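Beta-galactosidase (Bacillus circulans, PDB 4MAD) probably hydrolyses terminal non-reducing beta-D-galactose residues from beta-D-galactosides, as a family 35 glycoside hydrolase built on a (beta/alpha)8 barrel. Local coordinates at residues Y47-L52 with E95-H100; E327-V332 with L345-P350; T400-A405 with V443-E448; Q409-Q414 with E476-G481. One frame throughout, in Å; residues are numbered along the deposited sequence.

Contact 1: Y47-L52 with E95-H100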
loop_
_atom_site.group_PDB
_atom_site.type_symbol
_atom_site.label_atom_id
_atom_site.label_comp_id
_atom_site.label_asym_id
_atom_site.label_seq_id
_atom_site.Cartn_x
_atom_site.Cartn_y
_atom_site.Cartn_z
ATOM N N TYR A 47 9.842 12.504 -9.192
ATOM C CA TYR A 47 9.051 13.489 -8.485
ATOM C C TYR A 47 9.349 13.689 -6.981
ATOM O O TYR A 47 8.798 14.553 -6.359
ATOM C CB TYR A 47 7.562 13.231 -8.718
ATOM C CG TYR A 47 7.022 13.499 -10.105
ATOM C CD1 TYR A 47 7.614 14.415 -10.945
ATOM C CD2 TYR A 47 5.879 12.893 -10.542
ATOM C CE1 TYR A 47 7.111 14.666 -12.163
ATOM C CE2 TYR A 47 5.366 13.158 -11.760
ATOM C CZ TYR A 47 5.989 14.035 -12.584
ATOM O OH TYR A 47 5.501 14.359 -13.811
ATOM N N TRP A 48 10.284 12.931 -6.442
ATOM C CA TRP A 48 10.530 13.039 -5.030
ATOM C C TRP A 48 10.960 14.466 -4.651
ATOM O O TRP A 48 10.513 15.018 -3.697
ATOM C CB TRP A 48 11.580 12.018 -4.580
ATOM C CG TRP A 48 11.155 10.619 -4.527
ATOM C CD1 TRP A 48 9.885 10.132 -4.476
ATOM C CD2 TRP A 48 12.001 9.475 -4.483
ATOM N NE1 TRP A 48 9.889 8.795 -4.405
ATOM C CE2 TRP A 48 11.178 8.352 -4.411
ATOM C CE3 TRP A 48 13.378 9.292 -4.473
ATOM C CZ2 TRP A 48 11.686 7.068 -4.355
ATOM C CZ3 TRP A 48 13.868 8.041 -4.426
ATOM C CH2 TRP A 48 13.036 6.936 -4.366
ATOM N N GLU A 49 11.824 15.065 -5.435
ATOM C CA GLU A 49 12.260 16.405 -5.093
ATOM C C GLU A 49 11.112 17.389 -5.116
ATOM O O GLU A 49 11.003 18.226 -4.291
ATOM C CB GLU A 49 13.366 16.870 -6.019
ATOM C CG GLU A 49 13.883 18.259 -5.657
ATOM C CD GLU A 49 15.263 18.549 -6.187
ATOM O OE1 GLU A 49 15.747 17.904 -7.067
ATOM O OE2 GLU A 49 15.866 19.470 -5.718
ATOM N N ASP A 50 10.241 17.245 -6.073
ATOM C CA ASP A 50 9.152 18.176 -6.198
ATOM C C ASP A 50 8.311 18.133 -4.939
ATOM O O ASP A 50 7.994 19.136 -4.385
ATOM C CB ASP A 50 8.269 17.791 -7.368
ATOM C CG ASP A 50 7.053 18.691 -7.502
ATOM O OD1 ASP A 50 7.210 19.812 -7.939
ATOM O OD2 ASP A 50 5.951 18.294 -7.138
ATOM N N ARG A 51 7.944 16.931 -4.505
ATOM C CA ARG A 51 7.101 16.841 -3.349
ATOM C C ARG A 51 7.773 17.329 -2.096
ATOM O O ARG A 51 7.185 17.986 -1.328
ATOM C CB ARG A 51 6.553 15.446 -3.171
ATOM C CG ARG A 51 6.137 14.793 -4.453
ATOM C CD ARG A 51 4.802 15.253 -4.975
ATOM N NE ARG A 51 4.235 14.347 -5.954
ATOM C CZ ARG A 51 4.293 14.530 -7.261
ATOM N NH1 ARG A 51 4.879 15.576 -7.755
ATOM N NH2 ARG A 51 3.770 13.662 -8.087
ATOM N N LEU A 52 9.032 16.968 -1.935
ATOM C CA LEU A 52 9.774 17.392 -0.770
ATOM C C LEU A 52 9.921 18.912 -0.704
ATOM O O LEU A 52 9.789 19.458 0.306
ATOM C CB LEU A 52 11.139 16.722 -0.699
ATOM C CG LEU A 52 11.019 15.232 -0.481
ATOM C CD1 LEU A 52 12.214 14.468 -0.804
ATOM C CD2 LEU A 52 10.561 14.981 0.909
ATOM N N GLU A 95 17.479 15.595 2.591
ATOM C CA GLU A 95 18.607 16.346 3.075
ATOM C C GLU A 95 18.941 17.523 2.158
ATOM O O GLU A 95 19.150 18.563 2.621
ATOM C CB GLU A 95 19.813 15.459 3.200
ATOM C CG GLU A 95 20.991 16.166 3.755
ATOM C CD GLU A 95 22.189 15.283 3.885
ATOM O OE1 GLU A 95 22.576 14.714 2.879
ATOM O OE2 GLU A 95 22.752 15.179 4.967
ATOM N N LYS A 96 18.923 17.342 0.865
ATOM C CA LYS A 96 19.248 18.418 -0.073
ATOM C C LYS A 96 18.284 19.604 0.031
ATOM O O LYS A 96 18.630 20.747 -0.094
ATOM C CB LYS A 96 19.189 17.832 -1.456
ATOM C CG LYS A 96 19.423 18.747 -2.539
ATOM C CD LYS A 96 19.178 18.156 -3.935
ATOM C CE LYS A 96 18.654 19.239 -4.883
ATOM N NZ LYS A 96 18.851 19.016 -6.349
ATOM N N VAL A 97 17.037 19.249 0.250
ATOM C CA VAL A 97 15.972 20.189 0.310
ATOM C C VAL A 97 15.944 20.823 1.676
ATOM O O VAL A 97 15.292 21.793 1.862
ATOM C CB VAL A 97 14.644 19.481 0.031
ATOM C CG1 VAL A 97 13.522 20.163 0.637
ATOM C CG2 VAL A 97 14.464 19.275 -1.410
ATOM N N GLY A 98 16.710 20.283 2.604
ATOM C CA GLY A 98 16.764 20.839 3.918
ATOM C C GLY A 98 15.779 20.361 4.964
ATOM O O GLY A 98 15.413 21.130 5.803
ATOM N N LEU A 99 15.401 19.102 4.924
ATOM C CA LEU A 99 14.513 18.547 5.927
ATOM C C LEU A 99 15.238 17.548 6.814
ATOM O O LEU A 99 15.999 16.776 6.356
ATOM C CB LEU A 99 13.322 17.846 5.294
ATOM C CG LEU A 99 12.432 18.709 4.433
ATOM C CD1 LEU A 99 11.671 17.938 3.410
ATOM C CD2 LEU A 99 11.519 19.405 5.284
ATOM N N HIS A 100 14.930 17.575 8.086
ATOM C CA HIS A 100 15.283 16.458 8.923
ATOM C C HIS A 100 14.464 15.262 8.481
ATOM O O HIS A 100 13.470 15.401 7.859
ATOM C CB HIS A 100 14.982 16.714 10.372
ATOM C CG HIS A 100 15.631 17.919 10.910
ATOM N ND1 HIS A 100 16.983 18.107 10.850
ATOM C CD2 HIS A 100 15.116 19.024 11.485
ATOM C CE1 HIS A 100 17.280 19.275 11.372
ATOM N NE2 HIS A 100 16.166 19.855 11.766
#
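Glu49 and Leu52, on the first turns of helix 48-58, pack against Lys96, Val97 and Leu99, setting the start of one helix against the last turn and exit of another, helix 87-97, on the outside of the (beta/alpha)8 barrel. Its solvent side is ionic. With CG anti to the backbone N (chi1 -178°) and the chain extended, Glu49 carries its carboxylate out to the amine of Lys96, and the two side chains meet at about a right angle. The salt bridge runs from Glu49 OE2 to Lys96 NZ at 3.1 Å; a weak hydrogen bond from the same NZ reaches Glu49 OE1 at 3.4 Å. A leucine at Glu49 would probably leave the Lys96 amine without this counter-charge and free to swing into solvent. Beneath the ion pair the contact turns apolar: Leu52 CB lies 4.3 Å from Val97 CG2, and Leu52 CD2 meets Leu99 CD1 at 4.0 Å. The other valine methyl, Val97 CG1, rests against a backbone carbonyl, 3.8 Å from Leu52 O. Leu99 can join because the chain turns at Gly98, whose positive phi closes helix 87-97 in a Schellman motif. Leu52 also touches Phe90 and Thr93 on helix 87-97 and Met38 of barrel strand 34-38. Val97 reaches on to Leu53 and Lys56, while His100 enters strand 100-104, bonded through its backbone to Asn61 and Val63.

Contact 2: E327-V332 with L345-P350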
loop_
_atom_site.group_PDB
_atom_site.type_symbol
_atom_site.label_atom_id
_atom_site.label_comp_id
_atom_site.label_asym_id
_atom_site.label_seq_id
_atom_site.Cartn_x
_atom_site.Cartn_y
_atom_site.Cartn_z
ATOM N N GLU A 327 -6.001 23.689 -0.786
ATOM C CA GLU A 327 -6.457 24.647 0.196
ATOM C C GLU A 327 -5.940 24.288 1.619
ATOM O O GLU A 327 -5.555 25.148 2.341
ATOM C CB GLU A 327 -7.979 24.773 0.175
ATOM C CG GLU A 327 -8.491 25.646 -0.960
ATOM C CD GLU A 327 -10.015 25.625 -1.146
ATOM O OE1 GLU A 327 -10.764 25.468 -0.185
ATOM O OE2 GLU A 327 -10.445 25.757 -2.309
ATOM N N LYS A 328 -5.897 23.000 1.951
ATOM C CA LYS A 328 -5.408 22.564 3.223
ATOM C C LYS A 328 -3.965 23.003 3.405
ATOM O O LYS A 328 -3.597 23.491 4.432
ATOM C CB LYS A 328 -5.464 21.066 3.301
ATOM C CG LYS A 328 -6.408 20.630 4.233
ATOM C CD LYS A 328 -6.237 19.179 4.554
ATOM C CE LYS A 328 -7.525 18.525 4.404
ATOM N NZ LYS A 328 -7.335 17.148 4.758
ATOM N N PHE A 329 -3.188 22.915 2.346
ATOM C CA PHE A 329 -1.787 23.269 2.404
ATOM C C PHE A 329 -1.597 24.731 2.829
ATOM O O PHE A 329 -0.885 24.992 3.732
ATOM C CB PHE A 329 -1.196 23.076 1.022
ATOM C CG PHE A 329 0.239 23.546 0.846
ATOM C CD1 PHE A 329 1.273 22.661 0.826
ATOM C CD2 PHE A 329 0.534 24.847 0.635
ATOM C CE1 PHE A 329 2.547 23.087 0.644
ATOM C CE2 PHE A 329 1.831 25.242 0.442
ATOM C CZ PHE A 329 2.810 24.356 0.444
ATOM N N TYR A 330 -2.309 25.639 2.192
ATOM C CA TYR A 330 -2.229 27.045 2.591
ATOM C C TYR A 330 -2.722 27.290 4.013
ATOM O O TYR A 330 -2.207 28.077 4.725
ATOM C CB TYR A 330 -2.942 27.928 1.586
ATOM C CG TYR A 330 -2.231 27.964 0.267
ATOM C CD1 TYR A 330 -1.011 28.587 0.135
ATOM C CD2 TYR A 330 -2.742 27.350 -0.823
ATOM C CE1 TYR A 330 -0.362 28.623 -1.054
ATOM C CE2 TYR A 330 -2.121 27.389 -1.990
ATOM C CZ TYR A 330 -0.926 28.015 -2.118
ATOM O OH TYR A 330 -0.342 28.002 -3.321
ATOM N N ALA A 331 -3.772 26.599 4.375
ATOM C CA ALA A 331 -4.373 26.760 5.667
ATOM C C ALA A 331 -3.414 26.360 6.802
ATOM O O ALA A 331 -3.303 27.048 7.787
ATOM C CB ALA A 331 -5.625 25.968 5.751
ATOM N N VAL A 332 -2.766 25.225 6.615
ATOM C CA VAL A 332 -1.747 24.707 7.480
ATOM C C VAL A 332 -0.488 25.592 7.536
ATOM O O VAL A 332 0.061 25.827 8.557
ATOM C CB VAL A 332 -1.373 23.275 7.065
ATOM C CG1 VAL A 332 -0.139 22.835 7.690
ATOM C CG2 VAL A 332 -2.462 22.359 7.365
ATOM N N LEU A 345 6.988 32.235 0.850
ATOM C CA LEU A 345 6.630 31.001 0.208
ATOM C C LEU A 345 7.143 31.038 -1.195
ATOM O O LEU A 345 6.938 31.986 -1.899
ATOM C CB LEU A 345 5.121 30.849 0.219
ATOM C CG LEU A 345 4.412 29.688 -0.431
ATOM C CD1 LEU A 345 4.747 28.470 0.279
ATOM C CD2 LEU A 345 2.967 29.963 -0.328
ATOM N N ASN A 346 7.837 29.991 -1.578
ATOM C CA ASN A 346 8.352 29.847 -2.911
ATOM C C ASN A 346 8.126 28.419 -3.393
ATOM O O ASN A 346 8.735 27.506 -2.914
ATOM C CB ASN A 346 9.827 30.199 -2.853
ATOM C CG ASN A 346 10.541 29.999 -4.137
ATOM O OD1 ASN A 346 10.118 30.424 -5.181
ATOM N ND2 ASN A 346 11.668 29.377 -4.045
ATOM N N LEU A 347 7.203 28.237 -4.307
ATOM C CA LEU A 347 6.919 26.917 -4.786
ATOM C C LEU A 347 7.594 26.653 -6.115
ATOM O O LEU A 347 7.806 27.526 -6.867
ATOM C CB LEU A 347 5.426 26.706 -4.917
ATOM C CG LEU A 347 4.567 26.605 -3.666
ATOM C CD1 LEU A 347 3.156 26.849 -3.925
ATOM C CD2 LEU A 347 4.755 25.309 -2.988
ATOM N N PRO A 348 7.807 25.394 -6.415
ATOM C CA PRO A 348 8.237 24.999 -7.732
ATOM C C PRO A 348 7.157 25.316 -8.740
ATOM O O PRO A 348 6.047 25.471 -8.375
ATOM C CB PRO A 348 8.340 23.492 -7.609
ATOM C CG PRO A 348 8.444 23.217 -6.254
ATOM C CD PRO A 348 7.738 24.243 -5.516
ATOM N N ALA A 349 7.517 25.385 -10.007
ATOM C CA ALA A 349 6.526 25.563 -11.058
ATOM C C ALA A 349 5.614 24.360 -11.072
ATOM O O ALA A 349 6.096 23.270 -11.022
ATOM C CB ALA A 349 7.197 25.631 -12.375
ATOM N N PRO A 350 4.333 24.555 -11.232
ATOM C CA PRO A 350 3.446 23.400 -11.207
ATOM C C PRO A 350 3.724 22.408 -12.338
ATOM O O PRO A 350 4.151 22.791 -13.374
ATOM C CB PRO A 350 2.081 24.012 -11.401
ATOM C CG PRO A 350 2.181 25.326 -10.892
ATOM C CD PRO A 350 3.566 25.793 -11.182
#
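Two forked leucines, Leu345 and Leu347, fit against two neighbouring aromatic residues, Phe329 and Tyr330, and each fork sends one methyl to each aromatic side chain. The rings stand close together: Phe329 CD2 lies 4.0 Å above the plane of the Tyr330 ring, over its centre. Their first torsions differ, Phe329 having CG anti to the backbone N (chi1 173°) and Tyr330 having CG anti to the carbonyl carbon (chi1 -68°), which turns successive residues of one helix toward the same partner. The leucine forks straddle the outer ends of this ring pair. Leu345 takes the ring edges: its CD2 sits in the plane of the Tyr330 ring, 3.7 Å from CE1, while its CD1 lies near the Phe329 plane, 4.4 Å from CE2, a looser touch. Leu347 is applied farther out. Its CD1 packs 3.7 Å from Tyr330 OH, and its CD2 is 4.1 Å from Phe329 CZ, approaching that ring obliquely as the two side chains slide past each other in opposite directions. The fit is made wholly by side chains: no hydrogen bond joins the segments, and the closest CA atoms, those of Tyr330 and Leu345, are 10.0 Å apart. Residues 345-350 run without regular structure between helix 327-339 and strand 357-366, so the contact pins the chain leaving the barrel to the first turn of that helix. Helix 48-58 borders both sides of the joint, with Cys58 against Phe329 and Val332, Ala57 against Leu345, and Asp50 against Pro348.

Contact 3: T400-A405 with V443-E448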
loop_
_atom_site.group_PDB
_atom_site.type_symbol
_atom_site.label_atom_id
_atom_site.label_comp_id
_atom_site.label_asym_id
_atom_site.label_seq_id
_atom_site.Cartn_x
_atom_site.Cartn_y
_atom_site.Cartn_z
ATOM N N THR A 400 -8.786 -27.980 -12.726
ATOM C CA THR A 400 -8.872 -29.404 -12.464
ATOM C C THR A 400 -9.950 -30.002 -13.321
ATOM O O THR A 400 -10.845 -29.318 -13.731
ATOM C CB THR A 400 -9.166 -29.732 -11.003
ATOM O OG1 THR A 400 -8.897 -31.111 -10.719
ATOM C CG2 THR A 400 -10.569 -29.434 -10.692
ATOM N N THR A 401 -9.846 -31.306 -13.545
ATOM C CA THR A 401 -10.837 -32.029 -14.284
ATOM C C THR A 401 -11.692 -32.917 -13.392
ATOM O O THR A 401 -11.212 -33.697 -12.674
ATOM C CB THR A 401 -10.229 -32.903 -15.399
ATOM O OG1 THR A 401 -9.320 -32.147 -16.200
ATOM C CG2 THR A 401 -11.314 -33.439 -16.278
ATOM N N ILE A 402 -12.973 -32.760 -13.475
ATOM C CA ILE A 402 -13.899 -33.583 -12.750
ATOM C C ILE A 402 -14.359 -34.731 -13.655
ATOM O O ILE A 402 -14.782 -34.536 -14.718
ATOM C CB ILE A 402 -15.108 -32.799 -12.327
ATOM C CG1 ILE A 402 -14.717 -31.631 -11.428
ATOM C CG2 ILE A 402 -16.040 -33.639 -11.595
ATOM C CD1 ILE A 402 -15.570 -30.460 -11.594
ATOM N N LYS A 403 -14.268 -35.947 -13.176
ATOM C CA LYS A 403 -14.668 -37.060 -13.979
ATOM C C LYS A 403 -15.981 -37.664 -13.534
ATOM O O LYS A 403 -16.098 -38.119 -12.460
ATOM C CB LYS A 403 -13.608 -38.098 -13.949
ATOM C CG LYS A 403 -12.329 -37.469 -14.135
ATOM C CD LYS A 403 -11.502 -38.115 -15.092
ATOM C CE LYS A 403 -10.275 -37.311 -15.209
ATOM N NZ LYS A 403 -9.394 -37.996 -16.100
ATOM N N GLY A 404 -16.927 -37.716 -14.437
ATOM C CA GLY A 404 -18.237 -38.206 -14.169
ATOM C C GLY A 404 -19.244 -37.113 -14.191
ATOM O O GLY A 404 -18.934 -35.997 -13.925
ATOM N N ALA A 405 -20.469 -37.474 -14.518
ATOM C CA ALA A 405 -21.525 -36.527 -14.598
ATOM C C ALA A 405 -22.162 -36.459 -13.232
ATOM O O ALA A 405 -22.971 -37.271 -12.888
ATOM C CB ALA A 405 -22.508 -36.954 -15.591
ATOM N N VAL A 443 -23.519 -25.354 -9.894
ATOM C CA VAL A 443 -23.090 -25.771 -11.204
ATOM C C VAL A 443 -23.845 -26.992 -11.652
ATOM O O VAL A 443 -24.376 -27.683 -10.846
ATOM C CB VAL A 443 -21.651 -26.082 -11.238
ATOM C CG1 VAL A 443 -20.875 -24.867 -10.876
ATOM C CG2 VAL A 443 -21.360 -27.175 -10.336
ATOM N N GLU A 444 -23.923 -27.206 -12.957
ATOM C CA GLU A 444 -24.544 -28.377 -13.509
ATOM C C GLU A 444 -23.546 -29.147 -14.333
ATOM O O GLU A 444 -23.186 -28.710 -15.386
ATOM C CB GLU A 444 -25.659 -27.975 -14.422
ATOM C CG GLU A 444 -26.646 -27.122 -13.781
ATOM C CD GLU A 444 -27.572 -27.917 -12.959
ATOM O OE1 GLU A 444 -27.365 -29.114 -12.902
ATOM O OE2 GLU A 444 -28.519 -27.370 -12.396
ATOM N N LEU A 445 -23.121 -30.292 -13.841
ATOM C CA LEU A 445 -22.108 -31.060 -14.492
ATOM C C LEU A 445 -22.724 -32.229 -15.205
ATOM O O LEU A 445 -22.880 -33.271 -14.642
ATOM C CB LEU A 445 -21.146 -31.559 -13.458
ATOM C CG LEU A 445 -20.614 -30.387 -12.673
ATOM C CD1 LEU A 445 -19.884 -30.815 -11.519
ATOM C CD2 LEU A 445 -19.757 -29.610 -13.563
ATOM N N THR A 446 -23.097 -32.020 -16.444
ATOM C CA THR A 446 -23.776 -33.052 -17.167
ATOM C C THR A 446 -22.924 -33.807 -18.126
ATOM O O THR A 446 -23.347 -34.795 -18.631
ATOM C CB THR A 446 -24.889 -32.480 -17.933
ATOM O OG1 THR A 446 -24.369 -31.441 -18.725
ATOM C CG2 THR A 446 -25.883 -31.909 -17.017
ATOM N N GLU A 447 -21.738 -33.327 -18.414
ATOM C CA GLU A 447 -20.868 -34.040 -19.309
ATOM C C GLU A 447 -20.096 -35.138 -18.628
ATOM O O GLU A 447 -20.051 -35.175 -17.456
ATOM C CB GLU A 447 -19.964 -33.088 -20.100
ATOM C CG GLU A 447 -20.733 -32.056 -20.960
ATOM C CD GLU A 447 -21.117 -32.521 -22.394
ATOM O OE1 GLU A 447 -20.342 -33.192 -23.070
ATOM O OE2 GLU A 447 -22.204 -32.161 -22.857
ATOM N N GLU A 448 -19.474 -36.025 -19.390
ATOM C CA GLU A 448 -18.643 -37.078 -18.834
ATOM C C GLU A 448 -17.443 -36.552 -18.084
ATOM O O GLU A 448 -17.001 -37.143 -17.162
ATOM C CB GLU A 448 -18.129 -37.993 -19.932
ATOM C CG GLU A 448 -19.166 -38.874 -20.530
ATOM C CD GLU A 448 -19.937 -39.618 -19.487
ATOM O OE1 GLU A 448 -19.357 -40.498 -18.822
ATOM O OE2 GLU A 448 -21.120 -39.323 -19.303
HETATM O O HOH W 1 -18.508 -34.006 -15.567
#
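The flat groups that meet between Gly404-Ala405 and Leu445-Glu448 are peptides. Gly404 N donates to Glu448 O at 2.8 Å, the donor tilted 29° from the plane of that carbonyl. One water donates to two carbonyl oxygens, at 2.6 Å from Gly404 O and 2.7 Å from Glu447 O, so it separates and satisfies two acceptors. Ala405 lies against carbonyl oxygens as well: its CA is 3.5 Å from Leu445 O, and its CB is 3.6 Å from Glu447 O. Here, in the first all-beta domain, edge strand 440-445 of a four-stranded sheet comes against strand 395-403 of a six-stranded one, and the touching parts, 402-405 and 445-448, run about 91° apart. Gly404 has a positive phi at which a CB would jam against the Lys403 carbonyl. Inward of the turns the contact becomes oily. Ile402 and Leu445 face each other between the two sheets, and their CD1 atoms meet at 4.3 Å. With CG1 of Ile402 and CG of Leu445 anti to their carbonyl carbons, both branches also reach Leu480 on strand 473-480.

Contact 4: Q409-Q414 with E476-G481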
loop_
_atom_site.group_PDB
_atom_site.type_symbol
_atom_site.label_atom_id
_atom_site.label_comp_id
_atom_site.label_asym_id
_atom_site.label_seq_id
_atom_site.Cartn_x
_atom_site.Cartn_y
_atom_site.Cartn_z
ATOM N N GLN A 409 -24.762 -29.580 -8.644
ATOM C CA GLN A 409 -23.969 -29.556 -7.433
ATOM C C GLN A 409 -23.745 -28.148 -6.913
ATOM O O GLN A 409 -23.718 -27.248 -7.655
ATOM C CB GLN A 409 -22.607 -30.160 -7.683
ATOM C CG GLN A 409 -22.647 -31.574 -8.110
ATOM C CD GLN A 409 -23.017 -32.495 -6.982
ATOM O OE1 GLN A 409 -22.672 -32.249 -5.889
ATOM N NE2 GLN A 409 -23.712 -33.554 -7.275
ATOM N N ALA A 410 -23.550 -28.022 -5.626
ATOM C CA ALA A 410 -23.120 -26.798 -5.051
ATOM C C ALA A 410 -21.619 -26.818 -4.993
ATOM O O ALA A 410 -21.045 -27.685 -4.400
ATOM C CB ALA A 410 -23.647 -26.637 -3.714
ATOM N N LEU A 411 -21.017 -25.848 -5.640
ATOM C CA LEU A 411 -19.586 -25.708 -5.614
ATOM C C LEU A 411 -19.219 -24.760 -4.508
ATOM O O LEU A 411 -19.724 -23.698 -4.449
ATOM C CB LEU A 411 -19.088 -25.112 -6.900
ATOM C CG LEU A 411 -17.579 -25.141 -7.072
ATOM C CD1 LEU A 411 -17.273 -25.632 -8.398
ATOM C CD2 LEU A 411 -17.021 -23.825 -6.938
ATOM N N THR A 412 -18.354 -25.164 -3.622
ATOM C CA THR A 412 -17.907 -24.275 -2.579
ATOM C C THR A 412 -16.406 -24.105 -2.644
ATOM O O THR A 412 -15.696 -25.056 -2.769
ATOM C CB THR A 412 -18.299 -24.792 -1.186
ATOM O OG1 THR A 412 -19.713 -24.925 -1.117
ATOM C CG2 THR A 412 -17.809 -23.851 -0.107
ATOM N N VAL A 413 -15.985 -22.865 -2.569
ATOM C CA VAL A 413 -14.586 -22.562 -2.466
ATOM C C VAL A 413 -14.251 -22.229 -1.019
ATOM O O VAL A 413 -14.754 -21.297 -0.482
ATOM C CB VAL A 413 -14.169 -21.382 -3.326
ATOM C CG1 VAL A 413 -12.739 -21.194 -3.251
ATOM C CG2 VAL A 413 -14.557 -21.566 -4.727
ATOM N N GLN A 414 -13.375 -23.031 -0.457
ATOM C CA GLN A 414 -13.047 -22.981 0.929
ATOM C C GLN A 414 -11.584 -22.664 1.176
ATOM O O GLN A 414 -10.789 -23.549 1.148
ATOM C CB GLN A 414 -13.347 -24.363 1.551
ATOM C CG GLN A 414 -13.112 -24.518 2.995
ATOM C CD GLN A 414 -13.571 -25.888 3.518
ATOM O OE1 GLN A 414 -14.535 -26.376 3.089
ATOM N NE2 GLN A 414 -12.876 -26.435 4.446
ATOM N N GLU A 476 -8.004 -23.624 1.469
ATOM C CA GLU A 476 -8.056 -25.035 1.822
ATOM C C GLU A 476 -8.430 -26.020 0.710
ATOM O O GLU A 476 -7.846 -27.057 0.568
ATOM C CB GLU A 476 -9.057 -25.200 2.950
ATOM C CG GLU A 476 -8.657 -24.557 4.235
ATOM C CD GLU A 476 -9.757 -24.530 5.294
ATOM O OE1 GLU A 476 -10.408 -25.535 5.529
ATOM O OE2 GLU A 476 -9.960 -23.470 5.849
ATOM N N GLY A 477 -9.504 -25.712 0.025
ATOM C CA GLY A 477 -10.051 -26.639 -0.941
ATOM C C GLY A 477 -11.173 -26.087 -1.786
ATOM O O GLY A 477 -11.671 -25.020 -1.524
ATOM N N VAL A 478 -11.555 -26.861 -2.790
ATOM C CA VAL A 478 -12.758 -26.631 -3.565
ATOM C C VAL A 478 -13.604 -27.893 -3.562
ATOM O O VAL A 478 -13.098 -28.930 -3.744
ATOM C CB VAL A 478 -12.425 -26.269 -4.986
ATOM C CG1 VAL A 478 -13.632 -25.979 -5.752
ATOM C CG2 VAL A 478 -11.459 -25.128 -5.040
ATOM N N ARG A 479 -14.883 -27.778 -3.317
ATOM C CA ARG A 479 -15.689 -28.977 -3.228
ATOM C C ARG A 479 -17.028 -28.876 -3.913
ATOM O O ARG A 479 -17.559 -27.826 -4.037
ATOM C CB ARG A 479 -15.875 -29.420 -1.792
ATOM C CG ARG A 479 -16.509 -28.459 -0.916
ATOM C CD ARG A 479 -16.346 -28.838 0.550
ATOM N NE ARG A 479 -16.498 -27.742 1.480
ATOM C CZ ARG A 479 -17.641 -27.306 1.978
ATOM N NH1 ARG A 479 -18.790 -27.832 1.642
ATOM N NH2 ARG A 479 -17.646 -26.321 2.822
ATOM N N LEU A 480 -17.525 -30.028 -4.325
ATOM C CA LEU A 480 -18.851 -30.144 -4.845
ATOM C C LEU A 480 -19.631 -30.890 -3.771
ATOM O O LEU A 480 -19.308 -31.982 -3.447
ATOM C CB LEU A 480 -18.791 -30.967 -6.120
ATOM C CG LEU A 480 -18.013 -30.348 -7.272
ATOM C CD1 LEU A 480 -17.774 -31.298 -8.317
ATOM C CD2 LEU A 480 -18.647 -29.123 -7.835
ATOM N N GLY A 481 -20.635 -30.280 -3.202
ATOM C CA GLY A 481 -21.151 -30.824 -1.972
ATOM C C GLY A 481 -20.025 -30.881 -0.940
ATOM O O GLY A 481 -19.436 -29.902 -0.637
HETATM O O HOH W 2 -20.343 -27.520 -1.677
#
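Arg479 starts from the crowded position between its backbone N and carbonyl carbon (chi1 59°), then runs extended to NE and meets Gln414, whose CG is anti to the backbone N (chi1 -178°). The guanidinium takes Gln414 OE1 side-on with two nitrogens, NE at 2.9 Å and NH2 at 3.1 Å; amide and guanidinium planes stand 79° apart. Arg479 NH1 holds Gly481 O, while Thr412 CG2 lies 3.8 Å above one guanidinium face. At the amide's other end, Gln414 NE2 donates to Glu476 OE1 at 2.8 Å, from above the carboxylate plane. A methionine in place of Arg479 would probably leave Gln414 OE1 without both donors and Gly481 O without NH1, the amide then held across this contact by Glu476 alone. The strands are antiparallel, Thr412 and Arg479 forming a hydrogen-bonded pair (Thr412 N to Arg479 O, 2.8 Å). A classic beta bulge sets Glu476 N and Gly477 N both on Gln414 O. On the opposite sheet face, Leu411 CD1 meets Leu480 CD2 at 3.8 Å and Leu411 CD2 meets Val478 CG1. In this four-stranded sheet, backbone bonds join strand 440-445 to Gln409 and Leu411, and Ser439 to Val413; Phe484 flanks Gln414 and Arg479 beyond strand 473-480.

The contacts fall into two groups at opposite sides of the chain. Contact 1 uses helix 48-58 itself, and residues of contact 2 pack on the same helix; the two touch where Asp50 meets Pro348. Both are partly buried, with Leu52, Leu99 and Phe329 inside and Lys96 and Tyr330 exposed, but contact 1 adds an ion pair on its exposed side. Contacts 3 and 4, about 56 to 64 Å from contact 2 between centres, meet where Val443 O and Gln409 N, 2.9 Å apart, probably bond, and where Leu480 packs on Ile402 and Leu445. Contact 4 is a regular strand pair with a polar and a buried apolar face; contact 3 is mostly surface, its backbone and water bonds over a small apolar core.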